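Local atomic coordinates of N-terminus Plasma serine protease inhibitor (Homo sapiens, PDB entry 3DY0), a protein that inhibits serine proteases in plasma and other body fluids in a heparin-dependent manner, binding them irreversibly through its reactive centre loop. Residues F75-L78 and L79-N83. Numbering follows the deposited sequence.
Sequences FQQL and LQELN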
loop_
_atom_site.group_PDB
_atom_site.type_symbol
_atom_site.label_atom_id
_atom_site.label_comp_id
_atom_site.label_asym_id
_atom_site.label_seq_id
_atom_site.Cartn_x
_atom_site.Cartn_y
_atom_site.Cartn_z
ATOM N N PHE A 75 -4.063 13.201 -7.575
ATOM C CA PHE A 75 -2.753 12.590 -7.401
ATOM C C PHE A 75 -1.635 13.581 -7.698
ATOM O O PHE A 75 -0.596 13.552 -7.052
ATOM C CB PHE A 75 -2.605 11.348 -8.292
ATOM C CG PHE A 75 -3.146 10.087 -7.670
ATOM C CD1 PHE A 75 -2.873 9.779 -6.342
ATOM C CD2 PHE A 75 -3.906 9.197 -8.419
ATOM C CE1 PHE A 75 -3.344 8.598 -5.764
ATOM C CE2 PHE A 75 -4.385 8.008 -7.849
ATOM C CZ PHE A 75 -4.102 7.712 -6.524
ATOM N N GLN A 76 -1.846 14.451 -8.682
ATOM C CA GLN A 76 -0.841 15.457 -9.014
ATOM C C GLN A 76 -0.683 16.403 -7.819
ATOM O O GLN A 76 0.430 16.790 -7.458
ATOM C CB GLN A 76 -1.273 16.254 -10.249
ATOM C CG GLN A 76 -0.303 17.358 -10.633
ATOM C CD GLN A 76 -0.869 18.280 -11.695
ATOM O OE1 GLN A 76 -1.976 18.798 -11.553
ATOM N NE2 GLN A 76 -0.109 18.494 -12.764
ATOM N N GLN A 77 -1.801 16.768 -7.203
ATOM C CA GLN A 77 -1.776 17.661 -6.048
ATOM C C GLN A 77 -1.023 17.004 -4.893
ATOM O O GLN A 77 -0.235 17.648 -4.204
ATOM C CB GLN A 77 -3.206 17.996 -5.614
ATOM C CG GLN A 77 -3.297 18.943 -4.425
ATOM C CD GLN A 77 -4.725 19.136 -3.950
ATOM O OE1 GLN A 77 -5.612 19.460 -4.738
ATOM N NE2 GLN A 77 -4.953 18.939 -2.657
ATOM N N LEU A 78 -1.271 15.715 -4.689
ATOM C CA LEU A 78 -0.621 14.967 -3.621
ATOM C C LEU A 78 0.893 14.954 -3.807
ATOM O O LEU A 78 1.645 15.202 -2.865
ATOM C CB LEU A 78 -1.153 13.532 -3.590
ATOM C CG LEU A 78 -0.482 12.568 -2.607
ATOM C CD1 LEU A 78 -0.613 13.095 -1.181
ATOM C CD2 LEU A 78 -1.127 11.195 -2.730
ATOM N N LEU A 79 1.336 14.655 -5.022
ATOM C CA LEU A 79 2.760 14.615 -5.322
ATOM C C LEU A 79 3.412 15.982 -5.142
ATOM O O LEU A 79 4.518 16.078 -4.612
ATOM C CB LEU A 79 2.982 14.099 -6.745
ATOM C CG LEU A 79 2.645 12.614 -6.929
ATOM C CD1 LEU A 79 2.625 12.258 -8.408
ATOM C CD2 LEU A 79 3.672 11.761 -6.186
ATOM N N GLN A 80 2.724 17.032 -5.579
ATOM C CA GLN A 80 3.252 18.384 -5.449
ATOM C C GLN A 80 3.319 18.792 -3.982
ATOM O O GLN A 80 4.267 19.453 -3.556
ATOM C CB GLN A 80 2.381 19.373 -6.231
ATOM C CG GLN A 80 2.436 19.172 -7.739
ATOM C CD GLN A 80 1.549 20.142 -8.496
ATOM O OE1 GLN A 80 1.492 20.117 -9.726
ATOM N NE2 GLN A 80 0.851 21.001 -7.765
ATOM N N GLU A 81 2.314 18.390 -3.211
ATOM C CA GLU A 81 2.268 18.709 -1.790
ATOM C C GLU A 81 3.441 18.059 -1.068
ATOM O O GLU A 81 4.018 18.646 -0.155
ATOM C CB GLU A 81 0.951 18.233 -1.172
ATOM C CG GLU A 81 -0.228 19.157 -1.444
ATOM C CD GLU A 81 -1.528 18.633 -0.863
ATOM O OE1 GLU A 81 -2.530 19.381 -0.870
ATOM O OE2 GLU A 81 -1.551 17.471 -0.403
ATOM N N LEU A 82 3.798 16.849 -1.486
ATOM C CA LEU A 82 4.904 16.139 -0.859
ATOM C C LEU A 82 6.262 16.709 -1.250
ATOM O O LEU A 82 7.292 16.264 -0.742
ATOM C CB LEU A 82 4.835 14.646 -1.197
ATOM C CG LEU A 82 3.626 13.939 -0.581
ATOM C CD1 LEU A 82 3.577 12.492 -1.031
ATOM C CD2 LEU A 82 3.715 14.022 0.940
ATOM N N ASN A 83 6.269 17.685 -2.153
ATOM C CA ASN A 83 7.519 18.314 -2.562
ATOM C C ASN A 83 7.906 19.318 -1.490
ATOM O O ASN A 83 9.031 19.820 -1.461
ATOM C CB ASN A 83 7.371 19.015 -3.913
ATOM C CG ASN A 83 7.382 18.041 -5.073
ATOM O OD1 ASN A 83 8.273 17.197 -5.177
ATOM N ND2 ASN A 83 6.397 18.155 -5.957
#
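Q77 and E81 face each other one helical turn apart at the C-terminal end of helix 65-81, and their side chains join as well as their backbones. NE2 of Q77 gives a hydrogen bond to E81 OE1 over 3.0 Å, bent to 145° at the hydrogen, and it reaches that oxygen from above the carboxylate plane. With CG anti to its carbonyl carbon (chi1 -79°), E81 folds back over the preceding turn, CG 3.1 Å from Q77 O, which brings OE1 to the extended Q77 side chain; the amide and carboxylate planes end up 56° apart. The other end of the amide is used too: Q77 OE1 accepts from R73 NH2, so R73, Q77 and E81 form a polar chain along the helix surface.

Beneath this, four i to i+4 backbone bonds satisfy the carbonyls of F75, Q76, Q77 and L78. The shortest, E81 N to Q77 O, is 2.8 Å; the last, L82 N to L78 O, is 3.0 Å. Beyond it the spacing shortens, N83 N bonding to Q80 O as the helix ends.

Q76 NE2 donates to T115 O. L78 and L82 touch through their CD1 methyls at 4.2 Å.

This is the end of an amphipathic helix: Q77, Q80 and E81 lie on its outer side, while F75, L78, L79 and L82 turn to the body of the serpin fold. L78 packs against L93, and L82 against L91 and L93, on strand 90-99 of the mixed sheet; F75 and L79 both rest on M38 of helix 33-45 and on Y117 of helix 107-117.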